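Local coordinates for RabGDI protein (PDB 3P1W) that probably acts as a Rab GDP-dissociation inhibitor, keeping Rab GTPases in their GDP-bound state during membrane traffic, at residues 39-44 and 106-111; 66-71 and 76-81. One frame throughout, in Å; residues are numbered along the deposited sequence.

In the fold
The two contacts lie far apart, with centres about 37 Å from each other, yet contact 2 is nested within the length of chain closed by contact 1. Each is partly buried, and neither lies at the centre of the molecule. Contact 1 joins the C-terminal ends of two helices, 30-41 and 101-108, the first belonging to the Rossmann-like part of the protein; a lysine and two aromatic side chains meet there, and one hydrogen bond links them. Contact 2 is more local: helix 64-71 meets the loop that follows it, beside strand 405-418, and a tyrosine is covered mainly by an isoleucine and a proline, through van der Waals and CH-pi contacts.

Contact 1: 39-44 and 106-111; sequences LSHYGK and LKKTRV
Lys108 lies across both His41 and Tyr42, using its aliphatic chain on the first and its ammonium group on the second. CG of Lys108 sits over one face of the imidazole, 4.1 Å from the ring centroid and 29° off its normal, a CH-pi contact with the two side chains crossing at about a right angle. His41 reaches this place because its CG stands opposite the backbone N (chi1 179°), which sends the ring out from the end of helix 30-41 toward the other helix. Its NE2 comes within 3.3 Å of Lys108 O, but the angle is too poor for a hydrogen bond.

Beyond CG the lysine bends twice, at chi3 and chi4, and this folded course carries NZ to the phenol oxygen, where it donates a 2.9 Å hydrogen bond to Tyr42 OH. CE of Lys108 is also close to that oxygen, at 3.3 Å. A lysine suits the position: it has enough carbon to cover a histidine and enough length to finish on a polar atom near the surface. Tyrosine supplies that acceptor while its ring meets Trp450 of helix 440-454. Nearer the backbone, CB of His41 approaches CG2 of Thr109 at 4.4 Å; OG1 of Thr109 is hydrogen-bonded to Ile105 O, one turn earlier in the chain.

Both partners stand where a helix stops. Gly43, with positive phi, ends helix 30-41 in a Schellman motif, Lys44 N bonding to Leu39 O and Gly43 N to Ser40 O; Arg110 plays the equivalent part after helix 101-108. Helix 30-41 itself connects the parallel strands 20-26 and 46-49, so the contact joins helix 101-108 to the first beta-alpha-beta crossover of the Rossmann-like fold that GDI shares with FAD-dependent enzymes.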
ATOM      1  N   LEU A  39     -18.410   8.392   2.746  1.00 35.49           N
ATOM      2  CA  LEU A  39     -19.866   8.319   3.006  1.00 37.35           C
ATOM      3  C   LEU A  39     -20.351   9.527   3.810  1.00 39.44           C
ATOM      4  O   LEU A  39     -21.366  10.151   3.469  1.00 41.05           O
ATOM      5  CB  LEU A  39     -20.217   7.021   3.743  1.00 36.19           C
ATOM      6  CG  LEU A  39     -20.069   5.759   2.884  1.00 35.21           C
ATOM      7  CD1 LEU A  39     -20.001   4.449   3.716  1.00 34.26           C
ATOM      8  CD2 LEU A  39     -21.159   5.706   1.852  1.00 35.53           C
ATOM      9  N   SER A  40     -19.630   9.849   4.881  1.00 40.05           N
ATOM     10  CA  SER A  40     -19.956  11.003   5.717  1.00 42.55           C
ATOM     11  C   SER A  40     -19.842  12.306   4.920  1.00 44.14           C
ATOM     12  O   SER A  40     -20.660  13.225   5.073  1.00 45.02           O
ATOM     13  CB  SER A  40     -19.048  11.019   6.962  1.00 42.05           C
ATOM     14  OG  SER A  40     -19.242  12.184   7.754  1.00 46.37           O
ATOM     15  N   HIS A  41     -18.828  12.397   4.060  1.00 43.93           N
ATOM     16  CA  HIS A  41     -18.670  13.584   3.212  1.00 46.00           C
ATOM     17  C   HIS A  41     -19.851  13.786   2.252  1.00 47.52           C
ATOM     18  O   HIS A  41     -20.305  14.927   2.045  1.00 49.84           O
ATOM     19  CB  HIS A  41     -17.359  13.515   2.428  1.00 45.05           C
ATOM     20  CG  HIS A  41     -17.134  14.683   1.520  1.00 47.39           C
ATOM     21  ND1 HIS A  41     -17.378  14.627   0.162  1.00 48.49           N
ATOM     22  CD2 HIS A  41     -16.688  15.937   1.772  1.00 48.49           C
ATOM     23  CE1 HIS A  41     -17.087  15.795  -0.383  1.00 48.97           C
ATOM     24  NE2 HIS A  41     -16.664  16.606   0.572  1.00 49.84           N
ATOM     25  N   TYR A  42     -20.357  12.696   1.673  1.00 46.57           N
ATOM     26  CA  TYR A  42     -21.465  12.778   0.713  1.00 47.68           C
ATOM     27  C   TYR A  42     -22.843  12.663   1.393  1.00 48.21           C
ATOM     28  O   TYR A  42     -23.831  12.304   0.757  1.00 48.33           O
ATOM     29  CB  TYR A  42     -21.314  11.724  -0.396  1.00 46.64           C
ATOM     30  CG  TYR A  42     -20.291  12.085  -1.456  1.00 48.28           C
ATOM     31  CD1 TYR A  42     -19.018  11.524  -1.445  1.00 47.54           C
ATOM     32  CD2 TYR A  42     -20.600  12.991  -2.477  1.00 52.34           C
ATOM     33  CE1 TYR A  42     -18.074  11.846  -2.421  1.00 48.54           C
ATOM     34  CE2 TYR A  42     -19.660  13.326  -3.452  1.00 52.90           C
ATOM     35  CZ  TYR A  42     -18.398  12.746  -3.420  1.00 50.39           C
ATOM     36  OH  TYR A  42     -17.457  13.065  -4.377  1.00 51.69           O
ATOM     37  N   GLY A  43     -22.887  12.953   2.691  1.00 47.82           N
ATOM     38  CA  GLY A  43     -24.138  13.145   3.403  1.00 48.67           C
ATOM     39  C   GLY A  43     -24.823  11.876   3.864  1.00 47.45           C
ATOM     40  O   GLY A  43     -25.982  11.921   4.233  1.00 47.02           O
ATOM     41  N   LYS A  44     -24.128  10.735   3.864  1.00 44.62           N
ATOM     42  CA  LYS A  44     -24.781   9.489   4.280  1.00 44.29           C
ATOM     43  C   LYS A  44     -24.723   9.332   5.804  1.00 43.61           C
ATOM     44  O   LYS A  44     -23.818   9.851   6.449  1.00 43.00           O
ATOM     45  CB  LYS A  44     -24.190   8.272   3.564  1.00 43.21           C
ATOM     46  CG  LYS A  44     -24.413   8.278   2.039  1.00 45.64           C
ATOM     47  CD  LYS A  44     -25.814   7.841   1.674  1.00 48.97           C
ATOM     48  CE  LYS A  44     -26.131   8.061   0.196  1.00 51.24           C
ATOM     49  NZ  LYS A  44     -27.575   7.785  -0.070  1.00 53.47           N
ATOM     50  N   LEU A 106      -8.143  12.051   0.382  1.00 36.48           N
ATOM     51  CA  LEU A 106      -7.872  12.748   1.632  1.00 38.48           C
ATOM     52  C   LEU A 106      -8.107  14.250   1.475  1.00 41.40           C
ATOM     53  O   LEU A 106      -8.493  14.904   2.433  1.00 42.61           O
ATOM     54  CB  LEU A 106      -6.442  12.495   2.126  1.00 37.83           C
ATOM     55  CG  LEU A 106      -6.145  11.068   2.582  1.00 37.36           C
ATOM     56  CD1 LEU A 106      -4.656  10.825   2.668  1.00 36.55           C
ATOM     57  CD2 LEU A 106      -6.808  10.762   3.906  1.00 38.39           C
ATOM     58  N   LYS A 107      -7.842  14.792   0.281  1.00 43.00           N
ATOM     59  CA  LYS A 107      -8.119  16.205   0.006  1.00 46.05           C
ATOM     60  C   LYS A 107      -9.619  16.445   0.036  1.00 47.51           C
ATOM     61  O   LYS A 107     -10.106  17.320   0.763  1.00 49.52           O
ATOM     62  CB  LYS A 107      -7.573  16.629  -1.368  1.00 46.79           C
ATOM     63  CG  LYS A 107      -6.053  16.502  -1.536  1.00 47.74           C
ATOM     64  CD  LYS A 107      -5.331  17.826  -1.490  1.00 51.87           C
ATOM     65  CE  LYS A 107      -3.855  17.673  -1.807  1.00 51.62           C
ATOM     66  NZ  LYS A 107      -3.157  18.999  -1.670  1.00 56.15           N
ATOM     67  N   LYS A 108     -10.351  15.671  -0.760  1.00 47.58           N
ATOM     68  CA  LYS A 108     -11.803  15.803  -0.854  1.00 49.21           C
ATOM     69  C   LYS A 108     -12.502  15.751   0.507  1.00 49.72           C
ATOM     70  O   LYS A 108     -13.380  16.573   0.792  1.00 51.37           O
ATOM     71  CB  LYS A 108     -12.372  14.711  -1.766  1.00 48.31           C
ATOM     72  CG  LYS A 108     -13.899  14.633  -1.776  1.00 50.11           C
ATOM     73  CD  LYS A 108     -14.398  13.488  -2.642  1.00 49.70           C
ATOM     74  CE  LYS A 108     -14.262  13.800  -4.128  1.00 51.43           C
ATOM     75  NZ  LYS A 108     -15.183  14.882  -4.533  1.00 54.57           N
ATOM     76  N   THR A 109     -12.125  14.779   1.329  1.00 48.51           N
ATOM     77  CA  THR A 109     -12.764  14.568   2.642  1.00 48.80           C
ATOM     78  C   THR A 109     -12.220  15.519   3.722  1.00 50.10           C
ATOM     79  O   THR A 109     -12.706  15.519   4.853  1.00 50.00           O
ATOM     80  CB  THR A 109     -12.599  13.097   3.120  1.00 46.98           C
ATOM     81  OG1 THR A 109     -11.208  12.796   3.319  1.00 44.69           O
ATOM     82  CG2 THR A 109     -13.189  12.127   2.097  1.00 46.05           C
ATOM     83  N   ARG A 110     -11.194  16.293   3.366  1.00 50.93           N
ATOM     84  CA  ARG A 110     -10.580  17.279   4.252  1.00 52.76           C
ATOM     85  C   ARG A 110      -9.989  16.630   5.497  1.00 52.02           C
ATOM     86  O   ARG A 110     -10.045  17.192   6.593  1.00 53.89           O
ATOM     87  CB  ARG A 110     -11.585  18.377   4.628  1.00 54.76           C
ATOM     88  CG  ARG A 110     -12.369  18.922   3.443  1.00 56.22           C
ATOM     89  N   VAL A 111      -9.440  15.435   5.324  1.00 49.82           N
ATOM     90  CA  VAL A 111      -8.737  14.753   6.397  1.00 48.93           C
ATOM     91  C   VAL A 111      -7.223  15.023   6.328  1.00 48.59           C
ATOM     92  O   VAL A 111      -6.535  14.891   7.335  1.00 47.82           O
ATOM     93  CB  VAL A 111      -9.085  13.238   6.382  1.00 47.28           C
ATOM     94  CG1 VAL A 111      -8.042  12.411   7.093  1.00 45.54           C
ATOM     95  CG2 VAL A 111     -10.458  13.048   7.014  1.00 48.25           C
TER

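Contact 2: 66-71 and 76-81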
ATOM      1  N   ASN A  66       2.760  -2.847  22.980  1.00 30.54           N
ATOM      2  CA  ASN A  66       1.822  -3.625  22.223  1.00 30.38           C
ATOM      3  C   ASN A  66       2.514  -4.473  21.168  1.00 27.96           C
ATOM      4  O   ASN A  66       2.082  -5.575  20.930  1.00 27.68           O
ATOM      5  CB  ASN A  66       0.685  -2.752  21.703  1.00 31.19           C
ATOM      6  CG  ASN A  66      -0.246  -2.317  22.827  1.00 34.50           C
ATOM      7  OD1 ASN A  66      -0.683  -3.135  23.654  1.00 39.87           O
ATOM      8  ND2 ASN A  66      -0.528  -1.034  22.890  1.00 36.48           N
ATOM      9  N   LEU A  67       3.639  -4.001  20.623  1.00 27.05           N
ATOM     10  CA  LEU A  67       4.408  -4.785  19.662  1.00 25.77           C
ATOM     11  C   LEU A  67       4.882  -6.053  20.361  1.00 25.12           C
ATOM     12  O   LEU A  67       4.711  -7.169  19.856  1.00 22.33           O
ATOM     13  CB  LEU A  67       5.588  -3.962  19.145  1.00 25.75           C
ATOM     14  CG  LEU A  67       6.463  -4.516  18.052  1.00 26.97           C
ATOM     15  CD1 LEU A  67       5.645  -4.649  16.750  1.00 22.88           C
ATOM     16  CD2 LEU A  67       7.695  -3.621  17.868  1.00 29.18           C
ATOM     17  N   TYR A  68       5.430  -5.874  21.568  1.00 25.07           N
ATOM     18  CA  TYR A  68       5.958  -6.996  22.326  1.00 25.84           C
ATOM     19  C   TYR A  68       4.851  -7.907  22.837  1.00 26.05           C
ATOM     20  O   TYR A  68       4.991  -9.125  22.795  1.00 25.72           O
ATOM     21  CB  TYR A  68       6.902  -6.508  23.467  1.00 26.53           C
ATOM     22  CG  TYR A  68       8.352  -6.433  23.022  1.00 25.98           C
ATOM     23  CD1 TYR A  68       8.808  -5.387  22.214  1.00 26.44           C
ATOM     24  CD2 TYR A  68       9.254  -7.429  23.366  1.00 24.24           C
ATOM     25  CE1 TYR A  68      10.126  -5.344  21.747  1.00 24.81           C
ATOM     26  CE2 TYR A  68      10.570  -7.383  22.921  1.00 25.45           C
ATOM     27  CZ  TYR A  68      10.997  -6.343  22.113  1.00 24.51           C
ATOM     28  OH  TYR A  68      12.294  -6.301  21.680  1.00 26.88           O
ATOM     29  N   ASN A  69       3.744  -7.338  23.307  1.00 26.68           N
ATOM     30  CA  ASN A  69       2.631  -8.165  23.780  1.00 27.42           C
ATOM     31  C   ASN A  69       2.094  -9.036  22.662  1.00 26.70           C
ATOM     32  O   ASN A  69       1.671 -10.184  22.901  1.00 26.61           O
ATOM     33  CB  ASN A  69       1.489  -7.313  24.368  1.00 28.46           C
ATOM     34  CG  ASN A  69       1.780  -6.825  25.792  1.00 33.30           C
ATOM     35  OD1 ASN A  69       2.778  -7.205  26.411  1.00 36.96           O
ATOM     36  ND2 ASN A  69       0.903  -5.964  26.312  1.00 35.14           N
ATOM     37  N   THR A  70       2.091  -8.474  21.452  1.00 24.42           N
ATOM     38  CA  THR A  70       1.508  -9.129  20.283  1.00 24.07           C
ATOM     39  C   THR A  70       2.392 -10.225  19.723  1.00 22.73           C
ATOM     40  O   THR A  70       1.908 -11.299  19.434  1.00 22.51           O
ATOM     41  CB  THR A  70       1.182  -8.090  19.165  1.00 23.34           C
ATOM     42  OG1 THR A  70       0.198  -7.167  19.661  1.00 24.83           O
ATOM     43  CG2 THR A  70       0.681  -8.782  17.891  1.00 24.59           C
ATOM     44  N   PHE A  71       3.683  -9.953  19.599  1.00 21.96           N
ATOM     45  CA  PHE A  71       4.614 -10.854  18.941  1.00 22.22           C
ATOM     46  C   PHE A  71       5.566 -11.597  19.881  1.00 23.04           C
ATOM     47  O   PHE A  71       6.041 -12.661  19.528  1.00 22.48           O
ATOM     48  CB  PHE A  71       5.493 -10.048  18.007  1.00 21.59           C
ATOM     49  CG  PHE A  71       4.775  -9.517  16.769  1.00 21.38           C
ATOM     50  CD1 PHE A  71       4.671 -10.301  15.628  1.00 23.79           C
ATOM     51  CD2 PHE A  71       4.243  -8.249  16.753  1.00 23.02           C
ATOM     52  CE1 PHE A  71       4.029  -9.790  14.464  1.00 24.37           C
ATOM     53  CE2 PHE A  71       3.617  -7.740  15.625  1.00 24.83           C
ATOM     54  CZ  PHE A  71       3.505  -8.510  14.485  1.00 24.36           C
ATOM     55  N   ASN A  76      10.656  -9.461  28.131  1.00 33.39           N
ATOM     56  CA  ASN A  76      10.759  -8.093  28.611  1.00 34.12           C
ATOM     57  C   ASN A  76      11.113  -7.215  27.425  1.00 33.05           C
ATOM     58  O   ASN A  76      11.829  -7.644  26.516  1.00 32.15           O
ATOM     59  CB  ASN A  76      11.877  -7.935  29.652  1.00 36.08           C
ATOM     60  CG  ASN A  76      11.574  -8.620  30.975  1.00 36.67           C
ATOM     61  OD1 ASN A  76      10.421  -8.745  31.382  1.00 36.31           O
ATOM     62  ND2 ASN A  76      12.634  -9.074  31.655  1.00 38.30           N
ATOM     63  N   ILE A  77      10.643  -5.978  27.438  1.00 33.38           N
ATOM     64  CA  ILE A  77      11.032  -5.025  26.396  1.00 33.09           C
ATOM     65  C   ILE A  77      12.424  -4.515  26.739  1.00 34.86           C
ATOM     66  O   ILE A  77      12.643  -4.067  27.866  1.00 35.81           O
ATOM     67  CB  ILE A  77      10.047  -3.840  26.340  1.00 33.03           C
ATOM     68  CG1 ILE A  77       8.638  -4.333  26.004  1.00 33.14           C
ATOM     69  CG2 ILE A  77      10.498  -2.806  25.307  1.00 32.15           C
ATOM     70  CD1 ILE A  77       7.535  -3.401  26.472  1.00 33.48           C
ATOM     71  N   PRO A  78      13.374  -4.587  25.791  1.00 34.88           N
ATOM     72  CA  PRO A  78      14.699  -4.059  26.075  1.00 36.20           C
ATOM     73  C   PRO A  78      14.687  -2.575  26.463  1.00 37.24           C
ATOM     74  O   PRO A  78      14.054  -1.754  25.793  1.00 35.04           O
ATOM     75  CB  PRO A  78      15.445  -4.280  24.760  1.00 35.74           C
ATOM     76  CG  PRO A  78      14.778  -5.459  24.157  1.00 34.10           C
ATOM     77  CD  PRO A  78      13.333  -5.282  24.486  1.00 33.70           C
ATOM     78  N   SER A  79      15.391  -2.253  27.547  1.00 39.16           N
ATOM     79  CA  SER A  79      15.523  -0.873  28.016  1.00 41.18           C
ATOM     80  C   SER A  79      16.049   0.091  26.973  1.00 40.31           C
ATOM     81  O   SER A  79      15.675   1.255  26.976  1.00 40.93           O
ATOM     82  CB  SER A  79      16.450  -0.805  29.234  1.00 43.13           C
ATOM     83  OG  SER A  79      15.764  -1.314  30.352  1.00 46.58           O
ATOM     84  N   LYS A  80      16.910  -0.384  26.081  1.00 39.74           N
ATOM     85  CA  LYS A  80      17.514   0.501  25.089  1.00 39.85           C
ATOM     86  C   LYS A  80      16.510   1.114  24.122  1.00 38.15           C
ATOM     87  O   LYS A  80      16.846   2.074  23.432  1.00 37.90           O
ATOM     88  CB  LYS A  80      18.630  -0.196  24.313  1.00 39.89           C
ATOM     89  CG  LYS A  80      18.221  -1.364  23.441  1.00 39.27           C
ATOM     90  CD  LYS A  80      19.459  -1.901  22.748  1.00 41.17           C
ATOM     91  CE  LYS A  80      19.163  -3.106  21.885  1.00 41.17           C
ATOM     92  NZ  LYS A  80      20.405  -3.556  21.185  1.00 42.00           N
ATOM     93  N   TYR A  81      15.292   0.571  24.063  1.00 36.88           N
ATOM     94  CA  TYR A  81      14.281   1.096  23.143  1.00 35.24           C
ATOM     95  C   TYR A  81      13.492   2.257  23.722  1.00 36.15           C
ATOM     96  O   TYR A  81      12.741   2.909  23.008  1.00 35.37           O
ATOM     97  CB  TYR A  81      13.347  -0.020  22.664  1.00 33.77           C
ATOM     98  CG  TYR A  81      14.054  -1.057  21.829  1.00 31.74           C
ATOM     99  CD1 TYR A  81      15.157  -0.715  21.048  1.00 31.19           C
ATOM    100  CD2 TYR A  81      13.616  -2.373  21.796  1.00 29.69           C
ATOM    101  CE1 TYR A  81      15.803  -1.643  20.274  1.00 30.17           C
ATOM    102  CE2 TYR A  81      14.270  -3.317  21.024  1.00 28.90           C
ATOM    103  CZ  TYR A  81      15.362  -2.939  20.260  1.00 28.65           C
ATOM    104  OH  TYR A  81      16.034  -3.856  19.492  1.00 27.36           O
TER
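Asn66 O accepts two bonds from Thr70, from N at 2.9 Å and from OG1 at 2.8 Å, in the helix that presents Tyr68 to segment 76-81. The two donors approach from opposite faces of the carbonyl plane, OG1 tilted 30° from it. The hydroxyl of Thr70 thus finds its acceptor one turn back in its own helix.

Tyr68 has the most surface buried here. Ile77 lies against one face near the root of the ring, its CG1 3.7 Å from Tyr68 CG in an off-centre CH-pi contact. The isoleucine's CG1 stands opposite its carbonyl carbon (chi1 -61°), which brings that branch over the tyrosine. At the far end, Pro78 CD comes within 3.2 Å of Tyr68 OH, and Tyr81 turns an edge to the same oxygen, CE2 at 3.6 Å. A long flat side chain can thus reach from Ile77 to Pro78 and on to Tyr81. Tyr81 uses its own hydroxyl on Glu406, and both tyrosines touch Glu407. The chain turns back after helix 64-71, and the loop at Ile77 and Pro78, with Tyr81 of the 3-10 segment 79-81, packs on Tyr68 beside strand 405-418 of the large mixed sheet.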